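Local atomic coordinates of major capsid protein (Faustovirus, PDB entry 5J7O), a protein that forms the trimeric double jelly-roll capsomer that probably builds the outer protein shell of this large double-stranded DNA virus. Residues 134-142 against 150-158; 341-352 against 363-374. One frame throughout, in Å; residues are numbered along the deposited sequence.

Contact 1. Residues 134-142 against 150-158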
loop_
_atom_site.group_PDB
_atom_site.type_symbol
_atom_site.label_atom_id
_atom_site.label_comp_id
_atom_site.label_asym_id
_atom_site.label_seq_id
_atom_site.Cartn_x
_atom_site.Cartn_y
_atom_site.Cartn_z
ATOM N N THR B 134 -36.369 -10.016 -32.721
ATOM C CA THR B 134 -36.525 -8.630 -33.131
ATOM C C THR B 134 -35.158 -8.070 -33.506
ATOM O O THR B 134 -34.120 -8.692 -33.267
ATOM C CB THR B 134 -37.167 -7.805 -32.001
ATOM O OG1 THR B 134 -38.253 -8.546 -31.428
ATOM C CG2 THR B 134 -37.707 -6.469 -32.508
ATOM N N SER B 135 -35.163 -6.889 -34.124
ATOM C CA SER B 135 -33.927 -6.134 -34.267
ATOM C C SER B 135 -33.413 -5.612 -32.932
ATOM O O SER B 135 -32.265 -5.158 -32.865
ATOM C CB SER B 135 -34.135 -4.968 -35.236
ATOM O OG SER B 135 -35.225 -4.157 -34.832
ATOM N N THR B 136 -34.223 -5.678 -31.871
ATOM C CA THR B 136 -33.872 -5.099 -30.583
ATOM C C THR B 136 -33.892 -6.082 -29.419
ATOM O O THR B 136 -33.461 -5.708 -28.322
ATOM C CB THR B 136 -34.811 -3.927 -30.253
ATOM O OG1 THR B 136 -36.175 -4.349 -30.385
ATOM C CG2 THR B 136 -34.554 -2.755 -31.189
ATOM N N SER B 137 -34.372 -7.309 -29.612
ATOM C CA SER B 137 -34.368 -8.289 -28.533
ATOM C C SER B 137 -34.580 -9.681 -29.109
ATOM O O SER B 137 -35.158 -9.848 -30.186
ATOM C CB SER B 137 -35.445 -7.986 -27.484
ATOM O OG SER B 137 -36.742 -8.255 -27.990
ATOM N N VAL B 138 -34.100 -10.679 -28.371
ATOM C CA VAL B 138 -34.319 -12.085 -28.687
ATOM C C VAL B 138 -35.016 -12.723 -27.491
ATOM O O VAL B 138 -34.517 -12.648 -26.361
ATOM C CB VAL B 138 -33.007 -12.810 -29.033
ATOM C CG1 VAL B 138 -31.925 -12.520 -27.997
ATOM C CG2 VAL B 138 -33.244 -14.304 -29.168
ATOM N N VAL B 139 -36.176 -13.331 -27.733
ATOM C CA VAL B 139 -37.032 -13.843 -26.672
ATOM C C VAL B 139 -37.320 -15.315 -26.933
ATOM O O VAL B 139 -37.664 -15.697 -28.057
ATOM C CB VAL B 139 -38.348 -13.047 -26.565
ATOM C CG1 VAL B 139 -39.283 -13.691 -25.551
ATOM C CG2 VAL B 139 -38.065 -11.603 -26.181
ATOM N N SER B 140 -37.171 -16.137 -25.895
ATOM C CA SER B 140 -37.568 -17.536 -25.922
ATOM C C SER B 140 -38.163 -17.882 -24.566
ATOM O O SER B 140 -38.159 -17.069 -23.638
ATOM C CB SER B 140 -36.388 -18.457 -26.254
ATOM O OG SER B 140 -35.307 -18.256 -25.359
ATOM N N ALA B 141 -38.672 -19.106 -24.445
ATOM C CA ALA B 141 -39.339 -19.506 -23.216
ATOM C C ALA B 141 -39.251 -21.014 -23.032
ATOM O O ALA B 141 -39.003 -21.766 -23.977
ATOM C CB ALA B 141 -40.805 -19.059 -23.205
ATOM N N THR B 142 -39.465 -21.444 -21.789
ATOM C CA THR B 142 -39.545 -22.859 -21.438
ATOM C C THR B 142 -40.828 -23.081 -20.650
ATOM O O THR B 142 -40.979 -22.554 -19.542
ATOM C CB THR B 142 -38.329 -23.311 -20.625
ATOM O OG1 THR B 142 -37.163 -23.312 -21.458
ATOM C CG2 THR B 142 -38.554 -24.714 -20.069
ATOM N N TYR B 150 -43.715 -20.535 -15.839
ATOM C CA TYR B 150 -43.381 -20.119 -17.193
ATOM C C TYR B 150 -42.087 -19.318 -17.124
ATOM O O TYR B 150 -42.045 -18.258 -16.492
ATOM C CB TYR B 150 -44.519 -19.292 -17.794
ATOM C CG TYR B 150 -44.321 -18.837 -19.224
ATOM C CD1 TYR B 150 -44.402 -19.736 -20.280
ATOM C CD2 TYR B 150 -44.089 -17.500 -19.520
ATOM C CE1 TYR B 150 -44.236 -19.319 -21.590
ATOM C CE2 TYR B 150 -43.922 -17.074 -20.825
ATOM C CZ TYR B 150 -43.997 -17.987 -21.855
ATOM O OH TYR B 150 -43.831 -17.563 -23.154
ATOM N N THR B 151 -41.031 -19.837 -17.746
ATOM C CA THR B 151 -39.704 -19.236 -17.677
ATOM C C THR B 151 -39.411 -18.529 -18.993
ATOM O O THR B 151 -39.354 -19.170 -20.047
ATOM C CB THR B 151 -38.639 -20.293 -17.382
ATOM O OG1 THR B 151 -38.963 -20.969 -16.161
ATOM C CG2 THR B 151 -37.273 -19.640 -17.241
ATOM N N LEU B 152 -39.217 -17.214 -18.925
ATOM C CA LEU B 152 -39.056 -16.369 -20.103
ATOM C C LEU B 152 -37.639 -15.810 -20.133
ATOM O O LEU B 152 -37.214 -15.136 -19.189
ATOM C CB LEU B 152 -40.080 -15.234 -20.098
ATOM C CG LEU B 152 -40.182 -14.386 -21.366
ATOM C CD1 LEU B 152 -40.884 -15.158 -22.473
ATOM C CD2 LEU B 152 -40.895 -13.074 -21.079
ATOM N N TYR B 153 -36.920 -16.080 -21.220
ATOM C CA TYR B 153 -35.554 -15.614 -21.412
ATOM C C TYR B 153 -35.549 -14.479 -22.426
ATOM O O TYR B 153 -36.046 -14.640 -23.545
ATOM C CB TYR B 153 -34.646 -16.747 -21.897
ATOM C CG TYR B 153 -34.707 -18.013 -21.070
ATOM C CD1 TYR B 153 -35.680 -18.975 -21.309
ATOM C CD2 TYR B 153 -33.780 -18.255 -20.065
ATOM C CE1 TYR B 153 -35.736 -20.137 -20.561
ATOM C CE2 TYR B 153 -33.827 -19.415 -19.313
ATOM C CZ TYR B 153 -34.807 -20.352 -19.567
ATOM O OH TYR B 153 -34.858 -21.508 -18.820
ATOM N N THR B 154 -34.978 -13.340 -22.041
ATOM C CA THR B 154 -34.865 -12.191 -22.929
ATOM C C THR B 154 -33.439 -11.667 -22.893
ATOM O O THR B 154 -32.866 -11.487 -21.814
ATOM C CB THR B 154 -35.842 -11.075 -22.537
ATOM O OG1 THR B 154 -37.157 -11.619 -22.377
ATOM C CG2 THR B 154 -35.874 -9.994 -23.611
ATOM N N GLN B 155 -32.870 -11.428 -24.072
ATOM C CA GLN B 155 -31.547 -10.839 -24.203
ATOM C C GLN B 155 -31.608 -9.673 -25.178
ATOM O O GLN B 155 -32.279 -9.752 -26.212
ATOM C CB GLN B 155 -30.512 -11.870 -24.671
ATOM C CG GLN B 155 -30.157 -12.909 -23.620
ATOM C CD GLN B 155 -29.092 -13.879 -24.092
ATOM O OE1 GLN B 155 -29.327 -14.687 -24.991
ATOM N NE2 GLN B 155 -27.911 -13.802 -23.489
ATOM N N SER B 156 -30.911 -8.592 -24.842
ATOM C CA SER B 156 -30.896 -7.397 -25.671
ATOM C C SER B 156 -29.590 -6.651 -25.435
ATOM O O SER B 156 -28.741 -7.074 -24.644
ATOM C CB SER B 156 -32.109 -6.507 -25.376
ATOM O OG SER B 156 -32.136 -6.113 -24.015
ATOM N N TYR B 157 -29.431 -5.532 -26.136
ATOM C CA TYR B 157 -28.265 -4.673 -25.997
ATOM C C TYR B 157 -28.695 -3.309 -25.481
ATOM O O TYR B 157 -29.691 -2.744 -25.945
ATOM C CB TYR B 157 -27.521 -4.517 -27.327
ATOM C CG TYR B 157 -26.938 -5.806 -27.854
ATOM C CD1 TYR B 157 -25.903 -6.446 -27.186
ATOM C CD2 TYR B 157 -27.417 -6.378 -29.024
ATOM C CE1 TYR B 157 -25.365 -7.624 -27.665
ATOM C CE2 TYR B 157 -26.884 -7.555 -29.513
ATOM C CZ TYR B 157 -25.859 -8.173 -28.828
ATOM O OH TYR B 157 -25.326 -9.347 -29.311
ATOM N N VAL B 158 -27.939 -2.786 -24.516
ATOM C CA VAL B 158 -28.210 -1.487 -23.917
ATOM C C VAL B 158 -26.899 -0.727 -23.774
ATOM O O VAL B 158 -25.811 -1.305 -23.810
ATOM C CB VAL B 158 -28.902 -1.608 -22.539
ATOM C CG1 VAL B 158 -30.317 -2.143 -22.692
ATOM C CG2 VAL B 158 -28.087 -2.502 -21.614
HETATM O O HOH W 1 -31.011 -5.289 -28.723
HETATM O O HOH W 2 -34.307 -15.992 -25.859
HETATM O O HOH W 3 -40.581 -22.866 -16.809
HETATM O O HOH W 4 -35.014 -23.943 -20.558
#

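Contact 2. Residues 341-352 against 363-374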
loop_
_atom_site.group_PDB
_atom_site.type_symbol
_atom_site.label_atom_id
_atom_site.label_comp_id
_atom_site.label_asym_id
_atom_site.label_seq_id
_atom_site.Cartn_x
_atom_site.Cartn_y
_atom_site.Cartn_z
ATOM N N PHE B 341 -23.760 -3.003 -23.862
ATOM C CA PHE B 341 -23.862 -4.073 -22.883
ATOM C C PHE B 341 -24.943 -5.059 -23.294
ATOM O O PHE B 341 -26.010 -4.661 -23.771
ATOM C CB PHE B 341 -24.177 -3.518 -21.488
ATOM C CG PHE B 341 -23.256 -2.414 -21.054
ATOM C CD1 PHE B 341 -22.079 -2.700 -20.382
ATOM C CD2 PHE B 341 -23.566 -1.090 -21.319
ATOM C CE1 PHE B 341 -21.230 -1.686 -19.983
ATOM C CE2 PHE B 341 -22.721 -0.073 -20.924
ATOM C CZ PHE B 341 -21.551 -0.370 -20.255
ATOM N N LEU B 342 -24.662 -6.345 -23.103
ATOM C CA LEU B 342 -25.639 -7.399 -23.340
ATOM C C LEU B 342 -26.458 -7.609 -22.073
ATOM O O LEU B 342 -25.913 -8.002 -21.035
ATOM C CB LEU B 342 -24.952 -8.700 -23.753
ATOM C CG LEU B 342 -25.873 -9.915 -23.897
ATOM C CD1 LEU B 342 -26.713 -9.820 -25.162
ATOM C CD2 LEU B 342 -25.081 -11.212 -23.868
ATOM N N GLN B 343 -27.757 -7.347 -22.157
ATOM C CA GLN B 343 -28.662 -7.534 -21.030
ATOM C C GLN B 343 -29.238 -8.943 -21.081
ATOM O O GLN B 343 -29.908 -9.307 -22.053
ATOM C CB GLN B 343 -29.778 -6.490 -21.054
ATOM C CG GLN B 343 -30.834 -6.684 -19.980
ATOM C CD GLN B 343 -31.877 -5.586 -19.988
ATOM O OE1 GLN B 343 -31.808 -4.655 -20.788
ATOM N NE2 GLN B 343 -32.851 -5.689 -19.092
ATOM N N THR B 344 -28.975 -9.732 -20.043
ATOM C CA THR B 344 -29.492 -11.092 -19.925
ATOM C C THR B 344 -30.541 -11.104 -18.820
ATOM O O THR B 344 -30.212 -10.914 -17.644
ATOM C CB THR B 344 -28.370 -12.084 -19.627
ATOM O OG1 THR B 344 -27.508 -12.192 -20.766
ATOM C CG2 THR B 344 -28.943 -13.457 -19.295
ATOM N N THR B 345 -31.797 -11.330 -19.196
ATOM C CA THR B 345 -32.914 -11.301 -18.260
ATOM C C THR B 345 -33.664 -12.623 -18.294
ATOM O O THR B 345 -34.023 -13.114 -19.370
ATOM C CB THR B 345 -33.874 -10.152 -18.578
ATOM O OG1 THR B 345 -34.209 -10.177 -19.970
ATOM C CG2 THR B 345 -33.236 -8.824 -18.242
ATOM N N VAL B 346 -33.900 -13.190 -17.114
ATOM C CA VAL B 346 -34.758 -14.356 -16.942
ATOM C C VAL B 346 -35.918 -13.955 -16.045
ATOM O O VAL B 346 -35.705 -13.413 -14.953
ATOM C CB VAL B 346 -33.995 -15.552 -16.344
ATOM C CG1 VAL B 346 -34.958 -16.696 -16.053
ATOM C CG2 VAL B 346 -32.894 -16.008 -17.283
ATOM N N GLU B 347 -37.139 -14.207 -16.508
ATOM C CA GLU B 347 -38.344 -13.960 -15.732
ATOM C C GLU B 347 -39.088 -15.273 -15.549
ATOM O O GLU B 347 -39.270 -16.027 -16.511
ATOM C CB GLU B 347 -39.249 -12.931 -16.413
ATOM C CG GLU B 347 -38.635 -11.551 -16.545
ATOM C CD GLU B 347 -39.419 -10.658 -17.485
ATOM O OE1 GLU B 347 -40.172 -9.786 -17.002
ATOM O OE2 GLU B 347 -39.287 -10.838 -18.714
ATOM N N THR B 348 -39.507 -15.546 -14.319
ATOM C CA THR B 348 -40.305 -16.721 -14.000
ATOM C C THR B 348 -41.685 -16.272 -13.541
ATOM O O THR B 348 -41.802 -15.385 -12.688
ATOM C CB THR B 348 -39.636 -17.572 -12.918
ATOM O OG1 THR B 348 -39.458 -16.789 -11.732
ATOM C CG2 THR B 348 -38.283 -18.078 -13.397
ATOM N N LEU B 349 -42.722 -16.876 -14.114
ATOM C CA LEU B 349 -44.109 -16.569 -13.777
ATOM C C LEU B 349 -44.751 -17.826 -13.207
ATOM O O LEU B 349 -44.938 -18.813 -13.925
ATOM C CB LEU B 349 -44.883 -16.067 -14.995
ATOM C CG LEU B 349 -44.648 -14.629 -15.469
ATOM C CD1 LEU B 349 -43.350 -14.504 -16.255
ATOM C CD2 LEU B 349 -45.830 -14.147 -16.298
ATOM N N LEU B 350 -45.088 -17.788 -11.919
ATOM C CA LEU B 350 -45.751 -18.908 -11.255
ATOM C C LEU B 350 -47.253 -18.654 -11.279
ATOM O O LEU B 350 -47.784 -17.907 -10.453
ATOM C CB LEU B 350 -45.235 -19.076 -9.830
ATOM C CG LEU B 350 -45.942 -20.111 -8.949
ATOM C CD1 LEU B 350 -45.863 -21.500 -9.564
ATOM C CD2 LEU B 350 -45.360 -20.110 -7.544
ATOM N N THR B 351 -47.940 -19.262 -12.240
ATOM C CA THR B 351 -49.393 -19.266 -12.269
ATOM C C THR B 351 -49.913 -20.609 -11.769
ATOM O O THR B 351 -49.190 -21.606 -11.727
ATOM C CB THR B 351 -49.929 -18.987 -13.678
ATOM O OG1 THR B 351 -49.427 -19.970 -14.590
ATOM C CG2 THR B 351 -49.513 -17.600 -14.147
ATOM N N THR B 352 -51.186 -20.618 -11.369
ATOM C CA THR B 352 -51.819 -21.820 -10.844
ATOM C C THR B 352 -53.086 -22.219 -11.581
ATOM O O THR B 352 -53.588 -23.324 -11.351
ATOM C CB THR B 352 -52.159 -21.648 -9.353
ATOM O OG1 THR B 352 -53.344 -20.853 -9.219
ATOM C CG2 THR B 352 -51.015 -20.969 -8.608
ATOM N N LEU B 363 -53.803 -17.301 -13.009
ATOM C CA LEU B 363 -53.653 -16.747 -11.662
ATOM C C LEU B 363 -52.170 -16.678 -11.318
ATOM O O LEU B 363 -51.589 -17.651 -10.832
ATOM C CB LEU B 363 -54.426 -17.584 -10.647
ATOM C CG LEU B 363 -54.856 -16.920 -9.332
ATOM C CD1 LEU B 363 -55.922 -17.756 -8.641
ATOM C CD2 LEU B 363 -53.682 -16.687 -8.387
ATOM N N LEU B 364 -51.561 -15.514 -11.539
ATOM C CA LEU B 364 -50.138 -15.329 -11.276
ATOM C C LEU B 364 -49.911 -15.046 -9.795
ATOM O O LEU B 364 -50.421 -14.058 -9.259
ATOM C CB LEU B 364 -49.581 -14.191 -12.127
ATOM C CG LEU B 364 -48.126 -13.824 -11.827
ATOM C CD1 LEU B 364 -47.198 -14.979 -12.170
ATOM C CD2 LEU B 364 -47.717 -12.561 -12.567
ATOM N N THR B 365 -49.126 -15.904 -9.143
ATOM C CA THR B 365 -48.848 -15.801 -7.715
ATOM C C THR B 365 -47.496 -15.160 -7.420
ATOM O O THR B 365 -47.412 -14.244 -6.596
ATOM C CB THR B 365 -48.916 -17.191 -7.070
ATOM O OG1 THR B 365 -50.264 -17.677 -7.119
ATOM C CG2 THR B 365 -48.453 -17.137 -5.622
ATOM N N GLN B 366 -46.433 -15.623 -8.075
ATOM C CA GLN B 366 -45.084 -15.133 -7.827
ATOM C C GLN B 366 -44.409 -14.771 -9.141
ATOM O O GLN B 366 -44.561 -15.474 -10.144
ATOM C CB GLN B 366 -44.237 -16.174 -7.086
ATOM C CG GLN B 366 -44.818 -16.632 -5.760
ATOM C CD GLN B 366 -43.990 -17.724 -5.114
ATOM O OE1 GLN B 366 -42.780 -17.807 -5.326
ATOM N NE2 GLN B 366 -44.640 -18.574 -4.328
ATOM N N TYR B 367 -43.657 -13.674 -9.122
ATOM C CA TYR B 367 -42.860 -13.235 -10.256
ATOM C C TYR B 367 -41.433 -12.992 -9.790
ATOM O O TYR B 367 -41.210 -12.447 -8.705
ATOM C CB TYR B 367 -43.441 -11.957 -10.890
ATOM C CG TYR B 367 -42.522 -11.278 -11.888
ATOM C CD1 TYR B 367 -42.550 -11.620 -13.235
ATOM C CD2 TYR B 367 -41.636 -10.286 -11.481
ATOM C CE1 TYR B 367 -41.714 -10.997 -14.146
ATOM C CE2 TYR B 367 -40.797 -9.664 -12.383
ATOM C CZ TYR B 367 -40.838 -10.023 -13.713
ATOM O OH TYR B 367 -40.006 -9.395 -14.611
ATOM N N ASN B 368 -40.471 -13.403 -10.612
ATOM C CA ASN B 368 -39.059 -13.174 -10.340
ATOM C C ASN B 368 -38.378 -12.697 -11.611
ATOM O O ASN B 368 -38.679 -13.184 -12.704
ATOM C CB ASN B 368 -38.363 -14.441 -9.825
ATOM C CG ASN B 368 -38.806 -14.825 -8.428
ATOM O OD1 ASN B 368 -39.908 -15.338 -8.231
ATOM N ND2 ASN B 368 -37.941 -14.590 -7.448
ATOM N N ARG B 369 -37.462 -11.743 -11.465
ATOM C CA ARG B 369 -36.643 -11.270 -12.572
ATOM C C ARG B 369 -35.177 -11.341 -12.173
ATOM O O ARG B 369 -34.809 -10.932 -11.068
ATOM C CB ARG B 369 -37.012 -9.839 -12.981
ATOM C CG ARG B 369 -36.076 -9.247 -14.027
ATOM C CD ARG B 369 -36.571 -7.910 -14.543
ATOM N NE ARG B 369 -35.577 -7.264 -15.395
ATOM C CZ ARG B 369 -35.817 -6.194 -16.145
ATOM N NH1 ARG B 369 -37.025 -5.648 -16.159
ATOM N NH2 ARG B 369 -34.849 -5.673 -16.887
ATOM N N TYR B 370 -34.350 -11.866 -13.073
ATOM C CA TYR B 370 -32.908 -11.957 -12.870
ATOM C C TYR B 370 -32.236 -11.287 -14.057
ATOM O O TYR B 370 -32.463 -11.687 -15.202
ATOM C CB TYR B 370 -32.456 -13.415 -12.744
ATOM C CG TYR B 370 -33.200 -14.222 -11.699
ATOM C CD1 TYR B 370 -32.669 -14.408 -10.430
ATOM C CD2 TYR B 370 -34.427 -14.810 -11.989
ATOM C CE1 TYR B 370 -33.342 -15.149 -9.474
ATOM C CE2 TYR B 370 -35.106 -15.552 -11.040
ATOM C CZ TYR B 370 -34.559 -15.718 -9.785
ATOM O OH TYR B 370 -35.234 -16.457 -8.839
ATOM N N THR B 371 -31.412 -10.273 -13.792
ATOM C CA THR B 371 -30.842 -9.443 -14.847
ATOM C C THR B 371 -29.344 -9.282 -14.642
ATOM O O THR B 371 -28.908 -8.791 -13.595
ATOM C CB THR B 371 -31.517 -8.069 -14.890
ATOM O OG1 THR B 371 -32.917 -8.230 -15.145
ATOM C CG2 THR B 371 -30.899 -7.205 -15.982
ATOM N N THR B 372 -28.564 -9.681 -15.645
ATOM C CA THR B 372 -27.126 -9.464 -15.679
ATOM C C THR B 372 -26.763 -8.652 -16.917
ATOM O O THR B 372 -27.531 -8.572 -17.880
ATOM C CB THR B 372 -26.349 -10.789 -15.690
ATOM O OG1 THR B 372 -26.463 -11.405 -16.978
ATOM C CG2 THR B 372 -26.882 -11.737 -14.627
ATOM N N TYR B 373 -25.576 -8.050 -16.883
ATOM C CA TYR B 373 -25.073 -7.250 -17.991
ATOM C C TYR B 373 -23.655 -7.682 -18.328
ATOM O O TYR B 373 -22.833 -7.898 -17.434
ATOM C CB TYR B 373 -25.096 -5.753 -17.659
ATOM C CG TYR B 373 -26.446 -5.249 -17.207
ATOM C CD1 TYR B 373 -27.419 -4.882 -18.128
ATOM C CD2 TYR B 373 -26.748 -5.138 -15.856
ATOM C CE1 TYR B 373 -28.655 -4.421 -17.718
ATOM C CE2 TYR B 373 -27.980 -4.677 -15.436
ATOM C CZ TYR B 373 -28.928 -4.320 -16.370
ATOM O OH TYR B 373 -30.156 -3.860 -15.954
ATOM N N THR B 374 -23.371 -7.801 -19.620
ATOM C CA THR B 374 -22.063 -8.241 -20.100
ATOM C C THR B 374 -21.554 -7.254 -21.142
ATOM O O THR B 374 -22.180 -7.122 -22.216
ATOM C CB THR B 374 -22.139 -9.648 -20.684
ATOM O OG1 THR B 374 -22.985 -10.462 -19.861
ATOM C CG2 THR B 374 -20.752 -10.273 -20.746
HETATM O O HOH W 5 -25.509 -10.262 -19.864
HETATM O O HOH W 6 -41.681 -16.661 -10.313
#

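Contact 1. Residues 134-142 against 150-158
Tyr153 reaches across the strand pair to Ser140 and Thr142, and its path can be traced atom by atom. Its CB packs 3.8 Å from Ser140 OG, a hydroxyl whose hydrogen bond goes to Gly127 N. With CG placed beside the backbone N and opposite the carbonyl carbon (chi1 -51°), the ring edge comes to lie beside Ser140 and Thr142. CD1 then passes 3.9 Å from Ser140 O, and CE1 comes to 3.6 Å from Thr142 OG1. At the tip, Tyr153 OH is 3.0 Å from water 4; that water also lies 2.4 Å from Thr142 OG1, too short to be trusted, so the bridge is doubtful. Tyr153 also packs on Leu254 of a second subunit.

Six backbone bonds set this register. Val138 with Gln155, Ser140 with Tyr153 and Thr142 with Thr151 are hydrogen-bonded antiparallel pairs, every N-H pointing at its acceptor within an angle of 159° or straighter. Val139, Ala141, Leu152 and Thr154 occupy the other face, where Leu152 CD1 meets Val139 CG1 at 3.8 Å. The ring of Tyr150 reaches Ala141, with CZ 3.6 Å from Ala141 CB; the phenol's OH is bonded to Asp130.

The axes of 138-142 and 150-158 approach to 4.7 Å at 161°, as expected of adjacent antiparallel strands; joined by the short connection between them they form a beta hairpin. Strand 131-133 flanks 138-142 on its far side, and strand 341-351 flanks 149-158, which places the hairpin towards one end of a mixed seven-stranded sheet.

Contact 2. Residues 341-352 against 363-374
Glu347 and Tyr367 meet with the carboxylate turned almost perpendicular to the ring, their planes 86° apart. Tyr367 CG lies opposite its backbone N (chi1 168°), which carries the ring toward Glu347. Tyr367 OH donates to Glu347 OE1, which sits at the ring edge in its plane; the 2.4 Å between these oxygens is very short, so the exact length is doubtful.

Gln343 and Arg369 instead cross at about a right angle with their flat ends nearly coplanar, 18° between amide and guanidinium. Gln343 NE2 and Arg369 NH2 are 3.0 Å apart, yet both are donors, so no bond is assigned. What steadies the guanidinium is Arg369 NE, bonded in plane to Thr371 OG1 at 2.8 Å, together with a cation-pi contact to Tyr486 of a second subunit. Thr345 runs alongside Thr371, its CG2 3.2 Å from Thr371 OG1.

On the other face, water 5 links Leu342 O with the hydroxyls of Thr344, Thr372 and Thr374; Thr372 OG1 also bonds Gly264 O of a second subunit. Near the connecting loop, Leu350 N bonds Gln366 O and Thr365 N bonds Leu350 O, leaving Thr365 and Gln366 both opposite Leu350: a classic beta bulge. This long antiparallel pair, its centre about 41 Å from the chain's centre, is consistent with an elaboration on a double jelly-roll capsid fold.

Overall arrangement
Contacts 1 and 2 follow one another along the chain and lie side by side in one sheet, their centres about 11 Å apart. The seam is the pairing of 150-158 with 341-352: Val158 O lies 2.7 Å from Phe341 N, and Thr154 O lies 2.6 Å from Thr345 OG1, each a probable hydrogen bond. Gln155 NE2 adds a side-chain bond to Thr344 OG1. Continuing past contact 2, strand 364-375 pairs in parallel with strand 503-521, so this sheet joins chain regions far apart in sequence. Both contacts touch the second subunit, contact 2 with many more residues, consistent with the shared sheet taking part in the trimer interface.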